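Local coordinates for protein proteolytically activated form of PPO4 Tyrosinase (Agaricus bisporus var. bisporus H97, PDB 4OUA) that uses a pair of copper ions to hydroxylate monophenols and oxidise the resulting o-diphenols to o-quinones, the first step of melanin synthesis, at residues Y180-R191 with L270-F278; L204-T215 with H254-I262. All blocks are in the same frame, centred on the assembly; numbering follows the deposited sequence.

How the interactions relate
From the N terminus, 180-191 comes first, in the long loop between strand 158-162 and helix 201-224, followed by 204-215 on that helix, 254-262 at the end of helix 246-258, and then the segment 270-278, whose turns lead into helix 277-295. Interaction 2 closes the inner loop, bridging 38 residues, and interaction 1 the outer one, bridging 78, so the two nest without crossing. Their centres lie about 17 Å apart, yet they touch: Phe278 and Ala272 pack on the imidazole of His254, and Arg191 packs on Val257. Together they join the loop 180-191 and helix 201-224 to two successive helices that supply ligands of one copper, all within the common central domain of tyrosinase.

Interaction 1 of 2, residues Y180-R191 with L270-F278; sequences YPNFDTWKTTVR and LFAAFDPIF
The loop 180-191 approaches the turns that lead into helix 277-295 at two points, with CA atoms 8.3 Å apart at Phe183 and Phe271 and closer at Thr189 and Asp275. An aromatic cluster marks the first point and a buried salt bridge the second. The rings of Phe183 and Phe271 form an offset stack, centroids 4.1 Å apart and planes only 9° from parallel, while CB of Phe183 adds a CH-pi contact over the same Phe271 face. Phe271 also turns its edge to the face of Tyr180, in a T-shaped pair with planes at 83°. Farther along, CG2 of Thr189 rests against Phe274, and OG1 of Thr189 is hydrogen-bonded to Tyr168 N. The extended chain of Arg191 reaches Asp275 and presents the guanidinium side-on, nearly coplanar with the carboxylate. NE is shared between OD1 and OD2, both through syn lone pairs, and NH2 takes OD1 at 2.9 Å. Were Asp275 replaced by an alanine, the buried guanidinium would probably lose its counter-charge and the turn leading into the helix the side-chain bond that caps it. NH1 is held by Ile143 O, and Ile277 lies over one guanidinium face, its CB 3.4 Å from Arg191 NH2. On its anti side, OD1 of Asp275 accepts the capping bond from Ile277 N at 3.1 Å, nearly straight at 171°.

Interaction 2 of 2, residues L204-T215 with H254-I262; sequences LIGKLDLEADST and HGFVGRGAI. With CU1 (copper (I) ion), chain D.
Lys207 leaves its helix with CG anti to the backbone N and bends at chi3 (-57°), which carries NZ to the end of helix 246-258; on that helix Phe256 holds CG anti to its carbonyl carbon (chi1 -66°), which brings its ring up against Glu211 and Thr215. The two helical segments run nearly antiparallel, at 154°, with axes 9.8 Å apart. Phe256 packs as a knob into a hole formed by Lys207, Leu208, Glu211 and Thr215. CG of Glu211 lies over one face of the ring, 3.9 Å from its centroid in a CH-pi contact, with the carboxylate only modestly tilted from the ring. At the ring edge sits Thr215 OG1, 3.5 Å from Phe256 CE2, with its hydroxyl donated back to Glu211 O. Leu208 CD1 meets CB of Phe256. The ammonium of Lys207 donates to Phe256 O at 2.8 Å and to Arg259 O at 2.6 Å, approaching each tilted from the carbonyl plane, and has Asn192 OD1 as a further partner. On the same helix as Phe256, His254 binds a copper ion through NE2 at 2.0 Å, alongside His250 and His282. With one acceptor carbonyl in the last turn of helix 246-258 and one just past its end, the positive charge of Lys207 probably interacts favourably with the negative end of the dipole of the helix that carries the copper ligand His254.

Interaction 1 of 2, residues Y180-R191 with L270-F278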
# COMPACT_ATOMS: atom_id res chain seq x y z
N TYR A 180 2.03 -24.72 0.20
CA TYR A 180 1.69 -24.09 1.48
C TYR A 180 0.34 -24.57 2.00
O TYR A 180 -0.70 -24.34 1.39
CB TYR A 180 1.70 -22.56 1.33
CG TYR A 180 2.92 -22.05 0.60
CD1 TYR A 180 4.02 -21.56 1.29
CD2 TYR A 180 2.98 -22.06 -0.79
CE1 TYR A 180 5.14 -21.10 0.63
CE2 TYR A 180 4.10 -21.60 -1.47
CZ TYR A 180 5.17 -21.12 -0.75
OH TYR A 180 6.29 -20.65 -1.40
N PRO A 181 0.36 -25.23 3.16
CA PRO A 181 -0.72 -26.02 3.78
C PRO A 181 -2.06 -25.30 3.89
O PRO A 181 -3.08 -25.90 3.57
CB PRO A 181 -0.17 -26.35 5.17
CG PRO A 181 1.01 -25.45 5.36
CD PRO A 181 1.56 -25.19 4.02
N ASN A 182 -2.06 -24.04 4.33
CA ASN A 182 -3.31 -23.35 4.59
C ASN A 182 -3.80 -22.45 3.45
O ASN A 182 -5.00 -22.20 3.34
CB ASN A 182 -3.19 -22.51 5.86
CG ASN A 182 -3.13 -23.35 7.11
OD1 ASN A 182 -3.59 -24.50 7.12
ND2 ASN A 182 -2.57 -22.79 8.18
N PHE A 183 -2.89 -21.97 2.62
CA PHE A 183 -3.24 -20.99 1.60
C PHE A 183 -3.67 -21.63 0.28
O PHE A 183 -4.17 -20.95 -0.61
CB PHE A 183 -2.07 -20.04 1.36
CG PHE A 183 -1.66 -19.27 2.58
CD1 PHE A 183 -2.33 -18.12 2.96
CD2 PHE A 183 -0.59 -19.70 3.36
CE1 PHE A 183 -1.95 -17.41 4.09
CE2 PHE A 183 -0.20 -19.00 4.48
CZ PHE A 183 -0.88 -17.85 4.85
N ASP A 184 -3.48 -22.95 0.15
CA ASP A 184 -3.85 -23.64 -1.08
C ASP A 184 -5.34 -23.98 -1.11
O ASP A 184 -5.94 -24.09 -2.18
CB ASP A 184 -3.02 -24.92 -1.25
CG ASP A 184 -3.06 -25.82 -0.03
OD1 ASP A 184 -3.97 -25.66 0.82
OD2 ASP A 184 -2.19 -26.71 0.08
N THR A 185 -5.94 -24.16 0.07
CA THR A 185 -7.36 -24.49 0.15
C THR A 185 -8.21 -23.27 0.50
O THR A 185 -9.44 -23.30 0.35
CB THR A 185 -7.62 -25.59 1.20
OG1 THR A 185 -7.26 -25.12 2.50
CG2 THR A 185 -6.82 -26.84 0.88
N TRP A 186 -7.57 -22.20 0.96
CA TRP A 186 -8.28 -20.97 1.28
C TRP A 186 -8.80 -20.29 0.02
O TRP A 186 -8.03 -19.73 -0.77
CB TRP A 186 -7.38 -20.01 2.06
CG TRP A 186 -7.63 -20.03 3.54
CD1 TRP A 186 -8.80 -20.35 4.17
CD2 TRP A 186 -6.69 -19.71 4.58
NE1 TRP A 186 -8.65 -20.26 5.53
CE2 TRP A 186 -7.37 -19.87 5.81
CE3 TRP A 186 -5.35 -19.32 4.59
CZ2 TRP A 186 -6.74 -19.64 7.03
CZ3 TRP A 186 -4.74 -19.09 5.81
CH2 TRP A 186 -5.43 -19.25 7.01
N LYS A 187 -10.11 -20.34 -0.17
CA LYS A 187 -10.74 -19.82 -1.38
C LYS A 187 -10.59 -18.30 -1.48
O LYS A 187 -10.34 -17.77 -2.56
CB LYS A 187 -12.22 -20.21 -1.41
CG LYS A 187 -12.46 -21.70 -1.19
CD LYS A 187 -13.92 -22.08 -1.38
CE LYS A 187 -14.35 -21.94 -2.83
NZ LYS A 187 -13.65 -22.91 -3.72
N THR A 188 -10.73 -17.61 -0.36
CA THR A 188 -10.53 -16.17 -0.33
C THR A 188 -9.46 -15.80 0.68
O THR A 188 -9.07 -16.62 1.51
CB THR A 188 -11.84 -15.41 0.01
OG1 THR A 188 -12.05 -15.44 1.43
CG2 THR A 188 -13.03 -16.03 -0.70
N THR A 189 -8.98 -14.56 0.61
CA THR A 189 -8.06 -14.05 1.62
C THR A 189 -8.74 -13.98 2.99
O THR A 189 -9.94 -13.72 3.08
CB THR A 189 -7.51 -12.67 1.23
OG1 THR A 189 -8.60 -11.75 1.05
CG2 THR A 189 -6.72 -12.77 -0.07
N VAL A 190 -7.97 -14.21 4.05
CA VAL A 190 -8.54 -14.27 5.39
C VAL A 190 -7.79 -13.42 6.40
O VAL A 190 -6.56 -13.38 6.41
CB VAL A 190 -8.59 -15.72 5.90
CG1 VAL A 190 -8.86 -15.75 7.39
CG2 VAL A 190 -9.65 -16.51 5.15
N ARG A 191 -8.55 -12.73 7.26
CA ARG A 191 -7.97 -11.88 8.30
C ARG A 191 -8.18 -12.47 9.69
O ARG A 191 -9.31 -12.79 10.07
CB ARG A 191 -8.58 -10.48 8.23
CG ARG A 191 -8.28 -9.72 6.95
CD ARG A 191 -9.05 -8.41 6.90
NE ARG A 191 -8.92 -7.76 5.60
CZ ARG A 191 -9.61 -6.69 5.22
NH1 ARG A 191 -10.50 -6.15 6.05
NH2 ARG A 191 -9.43 -6.17 4.02
N LEU A 270 4.36 -13.56 1.30
CA LEU A 270 4.08 -14.19 0.01
C LEU A 270 2.61 -14.08 -0.37
O LEU A 270 2.24 -14.38 -1.50
CB LEU A 270 4.51 -15.66 0.03
CG LEU A 270 6.00 -15.94 0.27
CD1 LEU A 270 6.26 -17.44 0.31
CD2 LEU A 270 6.86 -15.28 -0.80
N PHE A 271 1.77 -13.66 0.58
CA PHE A 271 0.34 -13.60 0.34
C PHE A 271 -0.28 -12.28 0.81
O PHE A 271 -1.46 -12.01 0.56
CB PHE A 271 -0.37 -14.76 1.04
CG PHE A 271 0.11 -16.12 0.60
CD1 PHE A 271 -0.38 -16.71 -0.56
CD2 PHE A 271 1.05 -16.81 1.34
CE1 PHE A 271 0.06 -17.96 -0.96
CE2 PHE A 271 1.50 -18.06 0.94
CZ PHE A 271 1.00 -18.63 -0.21
N ALA A 272 0.51 -11.46 1.49
CA ALA A 272 0.01 -10.25 2.13
C ALA A 272 -0.62 -9.26 1.14
O ALA A 272 -1.60 -8.59 1.46
CB ALA A 272 1.12 -9.57 2.91
N ALA A 273 -0.04 -9.18 -0.05
CA ALA A 273 -0.50 -8.23 -1.05
C ALA A 273 -1.91 -8.53 -1.54
O ALA A 273 -2.64 -7.62 -1.96
CB ALA A 273 0.47 -8.20 -2.23
N PHE A 274 -2.30 -9.80 -1.49
CA PHE A 274 -3.61 -10.22 -2.00
C PHE A 274 -4.77 -9.69 -1.16
O PHE A 274 -5.90 -9.61 -1.63
CB PHE A 274 -3.67 -11.74 -2.09
CG PHE A 274 -2.76 -12.33 -3.13
CD1 PHE A 274 -3.11 -12.30 -4.47
CD2 PHE A 274 -1.55 -12.90 -2.78
CE1 PHE A 274 -2.28 -12.83 -5.44
CE2 PHE A 274 -0.71 -13.43 -3.74
CZ PHE A 274 -1.08 -13.40 -5.07
N ASP A 275 -4.49 -9.33 0.09
CA ASP A 275 -5.51 -8.74 0.95
C ASP A 275 -5.67 -7.26 0.61
O ASP A 275 -4.71 -6.49 0.70
CB ASP A 275 -5.14 -8.92 2.43
CG ASP A 275 -6.30 -8.63 3.36
OD1 ASP A 275 -7.08 -7.68 3.10
OD2 ASP A 275 -6.45 -9.35 4.37
N PRO A 276 -6.89 -6.87 0.21
CA PRO A 276 -7.21 -5.50 -0.22
C PRO A 276 -6.77 -4.42 0.77
O PRO A 276 -6.50 -3.29 0.36
CB PRO A 276 -8.73 -5.53 -0.35
CG PRO A 276 -9.05 -6.95 -0.67
CD PRO A 276 -8.05 -7.76 0.11
N ILE A 277 -6.70 -4.75 2.05
CA ILE A 277 -6.33 -3.77 3.07
C ILE A 277 -4.84 -3.48 3.03
O ILE A 277 -4.36 -2.54 3.66
CB ILE A 277 -6.73 -4.24 4.48
CG1 ILE A 277 -6.83 -3.05 5.43
CG2 ILE A 277 -5.73 -5.27 5.00
CD1 ILE A 277 -7.24 -3.43 6.84
N PHE A 278 -4.11 -4.30 2.27
CA PHE A 278 -2.66 -4.15 2.12
C PHE A 278 -2.30 -2.79 1.53
O PHE A 278 -1.28 -2.20 1.88
CB PHE A 278 -2.11 -5.28 1.25
CG PHE A 278 -0.67 -5.10 0.85
CD1 PHE A 278 0.35 -5.62 1.64
CD2 PHE A 278 -0.33 -4.42 -0.31
CE1 PHE A 278 1.67 -5.46 1.27
CE2 PHE A 278 0.99 -4.26 -0.68
CZ PHE A 278 1.99 -4.78 0.11

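Interaction 2 of 2, residues L204-T215 with H254-I262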
# COMPACT_ATOMS: atom_id res chain seq x y z
N LEU A 204 -10.46 -9.49 15.84
CA LEU A 204 -9.55 -8.54 15.22
C LEU A 204 -9.81 -7.12 15.71
O LEU A 204 -8.87 -6.39 16.04
CB LEU A 204 -9.68 -8.58 13.69
CG LEU A 204 -8.85 -7.56 12.92
CD1 LEU A 204 -7.37 -7.72 13.23
CD2 LEU A 204 -9.10 -7.68 11.43
N ILE A 205 -11.08 -6.73 15.76
CA ILE A 205 -11.46 -5.41 16.26
C ILE A 205 -10.99 -5.24 17.70
O ILE A 205 -10.57 -4.15 18.10
CB ILE A 205 -12.98 -5.19 16.19
CG1 ILE A 205 -13.52 -5.53 14.80
CG2 ILE A 205 -13.32 -3.75 16.56
CD1 ILE A 205 -13.01 -4.61 13.71
N GLY A 206 -11.05 -6.32 18.47
CA GLY A 206 -10.60 -6.30 19.85
C GLY A 206 -9.09 -6.14 19.95
O GLY A 206 -8.59 -5.41 20.80
N LYS A 207 -8.37 -6.83 19.07
CA LYS A 207 -6.91 -6.78 19.05
C LYS A 207 -6.41 -5.38 18.72
O LYS A 207 -5.51 -4.86 19.38
CB LYS A 207 -6.36 -7.79 18.04
CG LYS A 207 -4.85 -7.91 18.05
CD LYS A 207 -4.34 -8.62 16.80
CE LYS A 207 -4.97 -9.99 16.65
NZ LYS A 207 -4.48 -10.69 15.42
N LEU A 208 -7.01 -4.77 17.70
CA LEU A 208 -6.63 -3.44 17.26
C LEU A 208 -6.88 -2.40 18.35
O LEU A 208 -6.05 -1.52 18.59
CB LEU A 208 -7.39 -3.05 15.99
CG LEU A 208 -6.74 -3.44 14.66
CD1 LEU A 208 -6.05 -4.80 14.76
CD2 LEU A 208 -7.77 -3.43 13.54
N ASP A 209 -8.03 -2.51 19.01
CA ASP A 209 -8.40 -1.57 20.05
C ASP A 209 -7.37 -1.55 21.18
O ASP A 209 -7.05 -0.49 21.72
CB ASP A 209 -9.79 -1.91 20.60
CG ASP A 209 -10.40 -0.78 21.40
OD1 ASP A 209 -10.11 0.39 21.07
OD2 ASP A 209 -11.16 -1.05 22.34
N LEU A 210 -6.85 -2.72 21.52
CA LEU A 210 -5.86 -2.85 22.59
C LEU A 210 -4.47 -2.39 22.15
O LEU A 210 -3.73 -1.80 22.94
CB LEU A 210 -5.79 -4.30 23.09
CG LEU A 210 -6.98 -4.80 23.91
CD1 LEU A 210 -6.76 -6.24 24.35
CD2 LEU A 210 -7.22 -3.90 25.11
N GLU A 211 -4.12 -2.66 20.90
CA GLU A 211 -2.80 -2.32 20.38
C GLU A 211 -2.72 -0.86 19.92
O GLU A 211 -1.66 -0.39 19.52
CB GLU A 211 -2.43 -3.25 19.22
CG GLU A 211 -2.23 -4.70 19.63
CD GLU A 211 -0.99 -4.91 20.49
OE1 GLU A 211 -0.21 -3.96 20.66
OE2 GLU A 211 -0.81 -6.04 21.00
N ALA A 212 -3.85 -0.16 19.99
CA ALA A 212 -3.94 1.22 19.51
C ALA A 212 -2.92 2.15 20.17
O ALA A 212 -2.15 2.81 19.49
CB ALA A 212 -5.35 1.75 19.72
N ASP A 213 -2.94 2.18 21.50
CA ASP A 213 -2.06 3.07 22.26
C ASP A 213 -0.58 2.85 21.93
O ASP A 213 0.16 3.80 21.68
CB ASP A 213 -2.28 2.89 23.76
CG ASP A 213 -3.65 3.38 24.21
OD1 ASP A 213 -4.61 2.58 24.18
OD2 ASP A 213 -3.76 4.56 24.60
N SER A 214 -0.15 1.59 21.94
CA SER A 214 1.25 1.26 21.68
C SER A 214 1.64 1.59 20.24
O SER A 214 2.78 1.97 19.96
CB SER A 214 1.52 -0.21 21.97
OG SER A 214 0.84 -1.05 21.05
N THR A 215 0.68 1.45 19.32
CA THR A 215 0.94 1.72 17.91
C THR A 215 1.22 3.20 17.66
O THR A 215 2.08 3.54 16.85
CB THR A 215 -0.25 1.27 17.03
OG1 THR A 215 -0.36 -0.16 17.07
CG2 THR A 215 -0.04 1.70 15.59
N HIS A 254 0.87 -5.81 9.75
CA HIS A 254 0.69 -7.08 9.06
C HIS A 254 0.38 -8.19 10.05
O HIS A 254 -0.40 -9.09 9.77
CB HIS A 254 1.93 -7.44 8.23
CG HIS A 254 2.04 -6.67 6.95
ND1 HIS A 254 1.22 -6.91 5.87
CD2 HIS A 254 2.89 -5.68 6.57
CE1 HIS A 254 1.55 -6.09 4.88
NE2 HIS A 254 2.55 -5.33 5.28
N GLY A 255 1.01 -8.13 11.22
CA GLY A 255 0.79 -9.10 12.28
C GLY A 255 -0.59 -9.00 12.89
O GLY A 255 -1.26 -10.01 13.09
N PHE A 256 -1.02 -7.77 13.17
CA PHE A 256 -2.32 -7.53 13.78
C PHE A 256 -3.45 -8.09 12.93
O PHE A 256 -4.40 -8.68 13.44
CB PHE A 256 -2.55 -6.04 14.01
CG PHE A 256 -1.63 -5.43 15.03
CD1 PHE A 256 -0.92 -6.23 15.92
CD2 PHE A 256 -1.47 -4.05 15.11
CE1 PHE A 256 -0.07 -5.67 16.85
CE2 PHE A 256 -0.63 -3.49 16.05
CZ PHE A 256 0.07 -4.30 16.92
N VAL A 257 -3.34 -7.90 11.62
CA VAL A 257 -4.42 -8.26 10.70
C VAL A 257 -4.38 -9.73 10.29
O VAL A 257 -5.41 -10.39 10.23
CB VAL A 257 -4.37 -7.39 9.43
CG1 VAL A 257 -5.40 -7.86 8.42
CG2 VAL A 257 -4.57 -5.93 9.77
N GLY A 258 -3.18 -10.23 10.01
CA GLY A 258 -3.03 -11.57 9.47
C GLY A 258 -2.86 -12.68 10.50
O GLY A 258 -3.30 -13.81 10.28
N ARG A 259 -2.23 -12.35 11.62
CA ARG A 259 -1.89 -13.36 12.62
C ARG A 259 -2.98 -13.55 13.67
O ARG A 259 -3.18 -12.70 14.54
CB ARG A 259 -0.57 -12.99 13.31
CG ARG A 259 0.02 -14.07 14.20
CD ARG A 259 0.42 -15.30 13.39
NE ARG A 259 1.29 -16.18 14.15
CZ ARG A 259 0.87 -17.13 14.98
NH1 ARG A 259 -0.43 -17.32 15.16
NH2 ARG A 259 1.74 -17.89 15.62
N GLY A 260 -3.70 -14.66 13.57
CA GLY A 260 -4.67 -15.04 14.58
C GLY A 260 -4.17 -16.23 15.36
O GLY A 260 -3.08 -16.20 15.94
N ALA A 261 -4.97 -17.30 15.40
CA ALA A 261 -4.51 -18.56 15.98
C ALA A 261 -3.52 -19.20 15.02
O ALA A 261 -2.49 -19.72 15.43
CB ALA A 261 -5.68 -19.49 16.24
N ILE A 262 -3.84 -19.14 13.73
CA ILE A 262 -2.93 -19.54 12.68
C ILE A 262 -2.63 -18.33 11.80
O ILE A 262 -3.30 -17.30 11.90
CB ILE A 262 -3.50 -20.69 11.82
CG1 ILE A 262 -4.85 -20.30 11.23
CG2 ILE A 262 -3.63 -21.95 12.65
CD1 ILE A 262 -5.50 -21.40 10.42
CU CU1 D . 3.95 -4.60 4.06
O HOH W 1 5.48 -5.89 3.00